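Local coordinates for cell division control protein 4 (Saccharomyces cerevisiae, PDB 3V7D) that recognises phosphorylated target proteins such as the CDK inhibitor SIC1 as the substrate-recognition subunit of an SCF E3 ubiquitin ligase, at residues V177-V187 against V198-L209; L357-A368 against I396-N404. The protein carries 1 engineered substitution. All blocks are in the same frame, centred on the assembly; numbering follows the deposited sequence.

Contact 1. Residues V177-V187 against V198-L209; sequences VSGSTDRTVRV and VFEGHNSTVRCL. Unlike the reference sequence in segment 198-209: E200 (reference Lys).
This contact joins the outer hairpin of one WD40 propeller blade to the blade that follows, WD 2 to WD 3. Within the hairpin V185 and F199 make an antiparallel hydrogen-bonded pair. V185 N gives to F199 O at 2.9 Å, and F199 N returns a bond to V185 O at 2.7 Å. Both bonds are nearly straight. In the next pair, R186 runs alongside V198. V198 CG1 sits over the centre of one guanidinium face, 3.9 Å above its plane. Beyond this ladder the chain turns through E200, a residue that differs from the reference Lys, and crosses to the next blade's strand 206-213. There V206 N donates to S180 O at 3.0 Å. V206 CG1 packs on G179 CA at 3.8 Å; a beta carbon at G179 would clash with it. V206 CG2 reaches T184 O and the V185 methyl CG2. That second branch lies anti to the carbonyl carbon, which points it at R183 to V185. R183 CG rests on S204 O at 3.3 Å. T205 N and R207 NH2 bond a modified side chain of the bound peptide. L209 packs against strand 165-170, V177 and V185 touch strand 218-224, and F199 meets the W232 ring.

Contact 2. Residues L357-A368 against I396-N404; sequences LLRLSDKFLVSA and ITTFYVSDN
D403 OD1 is gripped by two donors from the 361-363 turn. S361 OG gives to it at 2.8 Å, nearly in line with the C-O bond. K363 N gives at 3.1 Å, from the syn side and 29° out of the carboxylate plane. S361 OG also accepts from F364 N, an ST motif that ties the hydroxyl into its own turn. An alanine in place of D403 would probably leave S361 OG and K363 N without their shared acceptor and let the turn part from the neighbouring blade. F364 turns its ring edge to D403 O, with CE2 at 3.4 Å. Farther along, F399 fills the space between the blades. Its chi1 of 78° sets CG between the backbone N and the carbonyl carbon and swings the ring to the other segment. L357 CB meets the ring edge. A368 CB lies 3.6 Å from F399 CD1, and V366 CG1 lies 3.5 Å from F399 CE2. R359 bends at chi2, and its CG touches F399 CE2. Its guanidinium then lies with one face over Y400 CD1, 3.5 Å from the plane, though the two planes are 59° apart. V401 CG1 packs on V366 CG2. L357 also packs on an apolar side chain of the bound peptide. L358 and L360 turn to strand 313-319, while Y400 and T398 lean on strand 435-442.

In the fold
Both contacts join adjacent blades of the WD40 propeller, the substrate-binding domain of this F-box protein. Contact 1 comes first along the chain and links WD 2 to WD 3. Contact 2 follows and links WD 6 to WD 7. They share no strand or sheet. Their centres are 27 Å apart and their nearest atoms about 10 Å apart, so they do not touch. Contact 1 includes strand pairing within one sheet as well as the step to the next blade. Contact 2 packs separate four-stranded sheets together, largely through side chains. The bound peptide reaches residues of both, consistent with these two blade junctions lining the site for a phosphorylated target.

Contact 1. Residues V177-V187 against V198-L209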
loop_
_atom_site.group_PDB
_atom_site.type_symbol
_atom_site.label_atom_id
_atom_site.label_comp_id
_atom_site.label_asym_id
_atom_site.label_seq_id
_atom_site.Cartn_x
_atom_site.Cartn_y
_atom_site.Cartn_z
ATOM N N VAL B 177 -8.188 -20.422 11.448
ATOM C CA VAL B 177 -9.023 -20.469 12.642
ATOM C C VAL B 177 -10.441 -20.015 12.315
ATOM O O VAL B 177 -10.631 -19.055 11.564
ATOM C CB VAL B 177 -8.445 -19.570 13.753
ATOM C CG1 VAL B 177 -9.242 -19.725 15.040
ATOM C CG2 VAL B 177 -6.980 -19.900 13.990
ATOM N N SER B 178 -11.435 -20.702 12.876
ATOM C CA SER B 178 -12.837 -20.366 12.628
ATOM C C SER B 178 -13.645 -20.164 13.913
ATOM O O SER B 178 -13.321 -20.721 14.954
ATOM C CB SER B 178 -13.500 -21.450 11.776
ATOM O OG SER B 178 -13.488 -22.703 12.445
ATOM N N GLY B 179 -14.703 -19.365 13.818
ATOM C CA GLY B 179 -15.637 -19.171 14.912
ATOM C C GLY B 179 -17.045 -19.438 14.418
ATOM O O GLY B 179 -17.362 -19.158 13.262
ATOM N N SER B 180 -17.895 -19.977 15.285
ATOM C CA SER B 180 -19.205 -20.453 14.852
ATOM C C SER B 180 -20.323 -20.195 15.856
ATOM O O SER B 180 -20.077 -19.769 16.985
ATOM C CB SER B 180 -19.137 -21.949 14.535
ATOM O OG SER B 180 -20.429 -22.497 14.347
ATOM N N THR B 181 -21.554 -20.465 15.434
ATOM C CA THR B 181 -22.705 -20.349 16.319
ATOM C C THR B 181 -22.796 -21.555 17.248
ATOM O O THR B 181 -23.639 -21.592 18.143
ATOM C CB THR B 181 -24.022 -20.210 15.536
ATOM O OG1 THR B 181 -24.189 -21.337 14.667
ATOM C CG2 THR B 181 -24.016 -18.935 14.713
ATOM N N ASP B 182 -21.923 -22.539 17.038
ATOM C CA ASP B 182 -21.846 -23.682 17.943
ATOM C C ASP B 182 -20.981 -23.372 19.164
ATOM O O ASP B 182 -20.698 -24.257 19.974
ATOM C CB ASP B 182 -21.352 -24.944 17.221
ATOM C CG ASP B 182 -19.952 -24.795 16.643
ATOM O OD1 ASP B 182 -19.180 -23.929 17.108
ATOM O OD2 ASP B 182 -19.619 -25.567 15.718
ATOM N N ARG B 183 -20.554 -22.113 19.260
ATOM C CA ARG B 183 -19.777 -21.590 20.387
ATOM C C ARG B 183 -18.335 -22.102 20.439
ATOM O O ARG B 183 -17.601 -21.819 21.388
ATOM C CB ARG B 183 -20.494 -21.846 21.717
ATOM C CG ARG B 183 -21.950 -21.414 21.716
ATOM C CD ARG B 183 -22.692 -21.927 22.939
ATOM N NE ARG B 183 -24.120 -21.641 22.852
ATOM C CZ ARG B 183 -25.020 -22.054 23.739
ATOM N NH1 ARG B 183 -24.643 -22.777 24.785
ATOM N NH2 ARG B 183 -26.300 -21.743 23.577
ATOM N N THR B 184 -17.922 -22.834 19.410
ATOM C CA THR B 184 -16.569 -23.375 19.377
ATOM C C THR B 184 -15.604 -22.529 18.548
ATOM O O THR B 184 -16.008 -21.790 17.649
ATOM C CB THR B 184 -16.549 -24.811 18.831
ATOM O OG1 THR B 184 -16.928 -24.803 17.448
ATOM C CG2 THR B 184 -17.505 -25.696 19.620
ATOM N N VAL B 185 -14.323 -22.643 18.874
ATOM C CA VAL B 185 -13.261 -22.075 18.064
ATOM C C VAL B 185 -12.476 -23.247 17.491
ATOM O O VAL B 185 -12.017 -24.113 18.235
ATOM C CB VAL B 185 -12.322 -21.198 18.905
ATOM C CG1 VAL B 185 -11.214 -20.628 18.041
ATOM C CG2 VAL B 185 -13.103 -20.083 19.590
ATOM N N ARG B 186 -12.337 -23.289 16.171
ATOM C CA ARG B 186 -11.684 -24.424 15.531
ATOM C C ARG B 186 -10.432 -24.039 14.749
ATOM O O ARG B 186 -10.404 -23.024 14.052
ATOM C CB ARG B 186 -12.667 -25.166 14.626
ATOM C CG ARG B 186 -13.555 -26.163 15.355
ATOM C CD ARG B 186 -14.517 -26.828 14.387
ATOM N NE ARG B 186 -15.147 -28.022 14.943
ATOM C CZ ARG B 186 -16.240 -28.006 15.699
ATOM N NH1 ARG B 186 -16.822 -26.855 16.003
ATOM N NH2 ARG B 186 -16.747 -29.141 16.156
ATOM N N VAL B 187 -9.398 -24.860 14.883
ATOM C CA VAL B 187 -8.162 -24.686 14.134
ATOM C C VAL B 187 -8.115 -25.747 13.042
ATOM O O VAL B 187 -8.382 -26.918 13.303
ATOM C CB VAL B 187 -6.929 -24.846 15.042
ATOM C CG1 VAL B 187 -5.645 -24.657 14.243
ATOM C CG2 VAL B 187 -6.995 -23.867 16.206
ATOM N N VAL B 198 -10.436 -28.298 18.495
ATOM C CA VAL B 198 -11.716 -27.671 18.801
ATOM C C VAL B 198 -11.677 -27.091 20.213
ATOM O O VAL B 198 -11.627 -27.835 21.192
ATOM C CB VAL B 198 -12.883 -28.666 18.699
ATOM C CG1 VAL B 198 -14.198 -27.972 19.023
ATOM C CG2 VAL B 198 -12.931 -29.293 17.314
ATOM N N PHE B 199 -11.689 -25.765 20.313
ATOM C CA PHE B 199 -11.639 -25.094 21.610
ATOM C C PHE B 199 -13.027 -24.660 22.070
ATOM O O PHE B 199 -13.665 -23.811 21.443
ATOM C CB PHE B 199 -10.720 -23.870 21.562
ATOM C CG PHE B 199 -9.283 -24.192 21.263
ATOM C CD1 PHE B 199 -8.784 -25.469 21.458
ATOM C CD2 PHE B 199 -8.428 -23.207 20.788
ATOM C CE1 PHE B 199 -7.460 -25.761 21.184
ATOM C CE2 PHE B 199 -7.105 -23.491 20.511
ATOM C CZ PHE B 199 -6.619 -24.771 20.711
ATOM N N GLU B 200 -13.491 -25.242 23.170
ATOM C CA GLU B 200 -14.759 -24.837 23.755
ATOM C C GLU B 200 -14.490 -23.914 24.936
ATOM O O GLU B 200 -13.379 -23.884 25.467
ATOM C CB GLU B 200 -15.581 -26.058 24.183
ATOM C CG GLU B 200 -15.911 -27.006 23.032
ATOM C CD GLU B 200 -16.849 -28.132 23.433
ATOM O OE1 GLU B 200 -17.463 -28.046 24.517
ATOM O OE2 GLU B 200 -16.973 -29.106 22.660
ATOM N N GLY B 201 -15.499 -23.152 25.337
ATOM C CA GLY B 201 -15.341 -22.213 26.431
ATOM C C GLY B 201 -16.342 -21.079 26.361
ATOM O O GLY B 201 -16.935 -20.704 27.373
ATOM N N HIS B 202 -16.522 -20.524 25.165
ATOM C CA HIS B 202 -17.522 -19.484 24.950
ATOM C C HIS B 202 -18.915 -20.016 25.267
ATOM O O HIS B 202 -19.237 -21.164 24.962
ATOM C CB HIS B 202 -17.474 -18.964 23.510
ATOM C CG HIS B 202 -16.415 -17.932 23.273
ATOM N ND1 HIS B 202 -16.407 -16.714 23.916
ATOM C CD2 HIS B 202 -15.334 -17.933 22.457
ATOM C CE1 HIS B 202 -15.365 -16.011 23.509
ATOM N NE2 HIS B 202 -14.698 -16.728 22.624
ATOM N N ASN B 203 -19.736 -19.177 25.886
ATOM C CA ASN B 203 -21.077 -19.587 26.274
ATOM C C ASN B 203 -22.121 -19.114 25.276
ATOM O O ASN B 203 -23.324 -19.236 25.511
ATOM C CB ASN B 203 -21.404 -19.086 27.681
ATOM C CG ASN B 203 -20.538 -19.740 28.744
ATOM O OD1 ASN B 203 -19.866 -19.062 29.519
ATOM N ND2 ASN B 203 -20.547 -21.068 28.778
ATOM N N SER B 204 -21.644 -18.577 24.159
ATOM C CA SER B 204 -22.519 -18.087 23.104
ATOM C C SER B 204 -21.769 -18.037 21.770
ATOM O O SER B 204 -20.609 -18.447 21.689
ATOM C CB SER B 204 -23.069 -16.708 23.472
ATOM O OG SER B 204 -24.079 -16.305 22.566
ATOM N N THR B 205 -22.441 -17.546 20.732
ATOM C CA THR B 205 -21.877 -17.503 19.381
ATOM C C THR B 205 -20.559 -16.735 19.312
ATOM O O THR B 205 -20.458 -15.618 19.815
ATOM C CB THR B 205 -22.866 -16.857 18.382
ATOM O OG1 THR B 205 -23.970 -17.741 18.154
ATOM C CG2 THR B 205 -22.179 -16.559 17.053
ATOM N N VAL B 206 -19.548 -17.344 18.698
ATOM C CA VAL B 206 -18.305 -16.639 18.408
ATOM C C VAL B 206 -18.560 -15.697 17.237
ATOM O O VAL B 206 -18.763 -16.141 16.111
ATOM C CB VAL B 206 -17.162 -17.607 18.050
ATOM C CG1 VAL B 206 -15.870 -16.838 17.839
ATOM C CG2 VAL B 206 -16.984 -18.656 19.146
ATOM N N ARG B 207 -18.558 -14.397 17.510
ATOM C CA ARG B 207 -18.994 -13.407 16.526
ATOM C C ARG B 207 -17.865 -12.871 15.652
ATOM O O ARG B 207 -18.083 -12.511 14.497
ATOM C CB ARG B 207 -19.694 -12.241 17.226
ATOM C CG ARG B 207 -20.416 -11.302 16.280
ATOM C CD ARG B 207 -21.463 -12.049 15.477
ATOM N NE ARG B 207 -22.180 -11.176 14.554
ATOM C CZ ARG B 207 -21.767 -10.893 13.323
ATOM N NH1 ARG B 207 -20.635 -11.414 12.862
ATOM N NH2 ARG B 207 -22.488 -10.092 12.550
ATOM N N CYS B 208 -16.662 -12.815 16.208
ATOM C CA CYS B 208 -15.526 -12.224 15.514
ATOM C C CYS B 208 -14.242 -12.808 16.080
ATOM O O CYS B 208 -14.266 -13.442 17.136
ATOM C CB CYS B 208 -15.532 -10.705 15.703
ATOM S SG CYS B 208 -15.418 -10.169 17.448
ATOM N N LEU B 209 -13.127 -12.595 15.385
ATOM C CA LEU B 209 -11.833 -13.068 15.873
ATOM C C LEU B 209 -10.646 -12.462 15.126
ATOM O O LEU B 209 -10.775 -12.014 13.986
ATOM C CB LEU B 209 -11.763 -14.604 15.854
ATOM C CG LEU B 209 -11.526 -15.370 14.553
ATOM C CD1 LEU B 209 -10.063 -15.734 14.422
ATOM C CD2 LEU B 209 -12.380 -16.625 14.514
#

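Contact 2. Residues L357-A368 against I396-N404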
loop_
_atom_site.group_PDB
_atom_site.type_symbol
_atom_site.label_atom_id
_atom_site.label_comp_id
_atom_site.label_asym_id
_atom_site.label_seq_id
_atom_site.Cartn_x
_atom_site.Cartn_y
_atom_site.Cartn_z
ATOM N N LEU B 357 -18.438 -0.674 8.308
ATOM C CA LEU B 357 -17.273 -1.177 7.584
ATOM C C LEU B 357 -16.117 -0.182 7.583
ATOM O O LEU B 357 -16.291 0.991 7.242
ATOM C CB LEU B 357 -17.659 -1.535 6.143
ATOM C CG LEU B 357 -18.730 -2.613 5.966
ATOM C CD1 LEU B 357 -19.283 -2.620 4.545
ATOM C CD2 LEU B 357 -18.156 -3.971 6.327
ATOM N N LEU B 358 -14.936 -0.662 7.958
ATOM C CA LEU B 358 -13.732 0.166 8.001
ATOM C C LEU B 358 -12.566 -0.567 7.374
ATOM O O LEU B 358 -12.403 -1.770 7.578
ATOM C CB LEU B 358 -13.349 0.504 9.443
ATOM C CG LEU B 358 -14.260 1.391 10.278
ATOM C CD1 LEU B 358 -13.703 1.501 11.698
ATOM C CD2 LEU B 358 -14.403 2.760 9.630
ATOM N N ARG B 359 -11.751 0.163 6.620
ATOM C CA ARG B 359 -10.498 -0.376 6.104
ATOM C C ARG B 359 -9.420 0.691 6.201
ATOM O O ARG B 359 -9.706 1.883 6.095
ATOM C CB ARG B 359 -10.647 -0.830 4.653
ATOM C CG ARG B 359 -11.564 -2.022 4.456
ATOM C CD ARG B 359 -10.818 -3.323 4.535
ATOM N NE ARG B 359 -11.694 -4.457 4.264
ATOM C CZ ARG B 359 -11.361 -5.719 4.503
ATOM N NH1 ARG B 359 -10.168 -6.000 5.017
ATOM N NH2 ARG B 359 -12.216 -6.696 4.233
ATOM N N LEU B 360 -8.183 0.259 6.411
ATOM C CA LEU B 360 -7.060 1.178 6.483
ATOM C C LEU B 360 -5.980 0.749 5.502
ATOM O O LEU B 360 -5.430 -0.345 5.618
ATOM C CB LEU B 360 -6.498 1.223 7.904
ATOM C CG LEU B 360 -5.367 2.211 8.199
ATOM C CD1 LEU B 360 -5.801 3.642 7.903
ATOM C CD2 LEU B 360 -4.901 2.073 9.648
ATOM N N SER B 361 -5.707 1.598 4.516
ATOM C CA SER B 361 -4.558 1.402 3.643
ATOM C C SER B 361 -3.472 2.358 4.109
ATOM O O SER B 361 -3.689 3.125 5.044
ATOM C CB SER B 361 -4.914 1.685 2.184
ATOM O OG SER B 361 -5.076 3.074 1.958
ATOM N N ASP B 362 -2.314 2.318 3.462
ATOM C CA ASP B 362 -1.196 3.174 3.851
ATOM C C ASP B 362 -1.567 4.658 3.904
ATOM O O ASP B 362 -1.099 5.379 4.781
ATOM C CB ASP B 362 0.006 2.971 2.919
ATOM C CG ASP B 362 0.733 1.665 3.174
ATOM O OD1 ASP B 362 0.767 1.220 4.342
ATOM O OD2 ASP B 362 1.275 1.084 2.206
ATOM N N LYS B 363 -2.412 5.115 2.982
ATOM C CA LYS B 363 -2.750 6.536 2.938
ATOM C C LYS B 363 -4.222 6.872 3.209
ATOM O O LYS B 363 -4.554 8.028 3.476
ATOM C CB LYS B 363 -2.286 7.165 1.618
ATOM C CG LYS B 363 -3.070 6.740 0.407
ATOM C CD LYS B 363 -2.422 7.249 -0.882
ATOM C CE LYS B 363 -2.536 8.763 -1.025
ATOM N NZ LYS B 363 -2.148 9.238 -2.384
ATOM N N PHE B 364 -5.100 5.875 3.161
ATOM C CA PHE B 364 -6.530 6.133 3.334
ATOM C C PHE B 364 -7.160 5.343 4.480
ATOM O O PHE B 364 -6.975 4.130 4.579
ATOM C CB PHE B 364 -7.307 5.782 2.059
ATOM C CG PHE B 364 -6.896 6.558 0.849
ATOM C CD1 PHE B 364 -6.917 7.942 0.851
ATOM C CD2 PHE B 364 -6.535 5.897 -0.316
ATOM C CE1 PHE B 364 -6.557 8.659 -0.283
ATOM C CE2 PHE B 364 -6.175 6.600 -1.450
ATOM C CZ PHE B 364 -6.185 7.988 -1.433
ATOM N N LEU B 365 -7.909 6.027 5.337
ATOM C CA LEU B 365 -8.912 5.351 6.156
ATOM C C LEU B 365 -10.183 5.375 5.329
ATOM O O LEU B 365 -10.579 6.430 4.831
ATOM C CB LEU B 365 -9.144 6.074 7.485
ATOM C CG LEU B 365 -10.324 5.554 8.322
ATOM C CD1 LEU B 365 -10.085 4.124 8.804
ATOM C CD2 LEU B 365 -10.625 6.474 9.504
ATOM N N VAL B 366 -10.812 4.220 5.151
ATOM C CA VAL B 366 -12.024 4.158 4.337
ATOM C C VAL B 366 -13.199 3.598 5.128
ATOM O O VAL B 366 -13.063 2.605 5.841
ATOM C CB VAL B 366 -11.816 3.327 3.055
ATOM C CG1 VAL B 366 -13.012 3.481 2.117
ATOM C CG2 VAL B 366 -10.536 3.750 2.350
ATOM N N SER B 367 -14.353 4.244 4.996
ATOM C CA SER B 367 -15.544 3.845 5.733
ATOM C C SER B 367 -16.756 3.748 4.814
ATOM O O SER B 367 -16.883 4.501 3.840
ATOM C CB SER B 367 -15.830 4.841 6.853
ATOM O OG SER B 367 -16.035 6.141 6.315
ATOM N N ALA B 368 -17.643 2.816 5.135
ATOM C CA ALA B 368 -18.818 2.553 4.312
ATOM C C ALA B 368 -20.037 2.371 5.206
ATOM O O ALA B 368 -19.945 1.765 6.274
ATOM C CB ALA B 368 -18.591 1.321 3.446
ATOM N N ILE B 396 -24.097 -0.683 1.821
ATOM C CA ILE B 396 -22.838 -1.304 1.426
ATOM C C ILE B 396 -22.615 -2.581 2.225
ATOM O O ILE B 396 -22.548 -2.548 3.452
ATOM C CB ILE B 396 -21.636 -0.369 1.625
ATOM C CG1 ILE B 396 -21.849 0.943 0.867
ATOM C CG2 ILE B 396 -20.354 -1.053 1.149
ATOM C CD1 ILE B 396 -22.077 0.754 -0.617
ATOM N N THR B 397 -22.513 -3.709 1.530
ATOM C CA THR B 397 -22.329 -4.992 2.201
ATOM C C THR B 397 -20.849 -5.326 2.376
ATOM O O THR B 397 -20.460 -5.980 3.344
ATOM C CB THR B 397 -23.022 -6.130 1.433
ATOM O OG1 THR B 397 -22.618 -6.090 0.061
ATOM C CG2 THR B 397 -24.531 -5.975 1.501
ATOM N N THR B 398 -20.026 -4.867 1.438
ATOM C CA THR B 398 -18.596 -5.148 1.486
ATOM C C THR B 398 -17.810 -4.195 0.591
ATOM O O THR B 398 -18.332 -3.682 -0.397
ATOM C CB THR B 398 -18.285 -6.612 1.066
ATOM O OG1 THR B 398 -16.886 -6.872 1.218
ATOM C CG2 THR B 398 -18.675 -6.862 -0.390
ATOM N N PHE B 399 -16.555 -3.956 0.950
ATOM C CA PHE B 399 -15.630 -3.267 0.062
ATOM C C PHE B 399 -14.206 -3.650 0.414
ATOM O O PHE B 399 -13.939 -4.154 1.502
ATOM C CB PHE B 399 -15.807 -1.743 0.118
ATOM C CG PHE B 399 -15.179 -1.089 1.326
ATOM C CD1 PHE B 399 -15.905 -0.913 2.492
ATOM C CD2 PHE B 399 -13.871 -0.625 1.284
ATOM C CE1 PHE B 399 -15.337 -0.299 3.597
ATOM C CE2 PHE B 399 -13.294 -0.016 2.384
ATOM C CZ PHE B 399 -14.027 0.151 3.542
ATOM N N TYR B 400 -13.290 -3.411 -0.514
ATOM C CA TYR B 400 -11.880 -3.618 -0.244
ATOM C C TYR B 400 -11.126 -2.494 -0.913
ATOM O O TYR B 400 -11.611 -1.913 -1.886
ATOM C CB TYR B 400 -11.407 -4.974 -0.761
ATOM C CG TYR B 400 -10.169 -5.488 -0.049
ATOM C CD1 TYR B 400 -10.275 -6.187 1.148
ATOM C CD2 TYR B 400 -8.896 -5.275 -0.575
ATOM C CE1 TYR B 400 -9.150 -6.661 1.803
ATOM C CE2 TYR B 400 -7.763 -5.749 0.074
ATOM C CZ TYR B 400 -7.898 -6.440 1.260
ATOM O OH TYR B 400 -6.778 -6.912 1.910
ATOM N N VAL B 401 -9.945 -2.174 -0.397
ATOM C CA VAL B 401 -9.270 -0.973 -0.860
ATOM C C VAL B 401 -7.749 -1.036 -0.751
ATOM O O VAL B 401 -7.192 -1.678 0.145
ATOM C CB VAL B 401 -9.798 0.265 -0.098
ATOM C CG1 VAL B 401 -9.260 0.289 1.333
ATOM C CG2 VAL B 401 -9.448 1.553 -0.835
ATOM N N SER B 402 -7.090 -0.375 -1.696
ATOM C CA SER B 402 -5.663 -0.116 -1.624
ATOM C C SER B 402 -5.486 1.376 -1.869
ATOM O O SER B 402 -6.470 2.103 -1.989
ATOM C CB SER B 402 -4.919 -0.906 -2.695
ATOM O OG SER B 402 -5.227 -0.403 -3.988
ATOM N N ASP B 403 -4.242 1.835 -1.957
ATOM C CA ASP B 403 -3.984 3.240 -2.243
ATOM C C ASP B 403 -4.444 3.611 -3.649
ATOM O O ASP B 403 -4.734 4.767 -3.925
ATOM C CB ASP B 403 -2.500 3.574 -2.082
ATOM C CG ASP B 403 -2.041 3.540 -0.636
ATOM O OD1 ASP B 403 -2.893 3.621 0.280
ATOM O OD2 ASP B 403 -0.816 3.436 -0.419
ATOM N N ASN B 404 -4.522 2.617 -4.527
ATOM C CA ASN B 404 -4.824 2.853 -5.930
ATOM C C ASN B 404 -6.259 2.523 -6.343
ATOM O O ASN B 404 -6.807 3.148 -7.248
ATOM C CB ASN B 404 -3.849 2.067 -6.803
ATOM C CG ASN B 404 -2.436 2.616 -6.733
ATOM O OD1 ASN B 404 -2.233 3.826 -6.698
ATOM N ND2 ASN B 404 -1.454 1.726 -6.710
HETATM O O HOH W 1 -6.218 -2.369 3.301
HETATM O O HOH W 2 -3.893 7.521 -4.497
#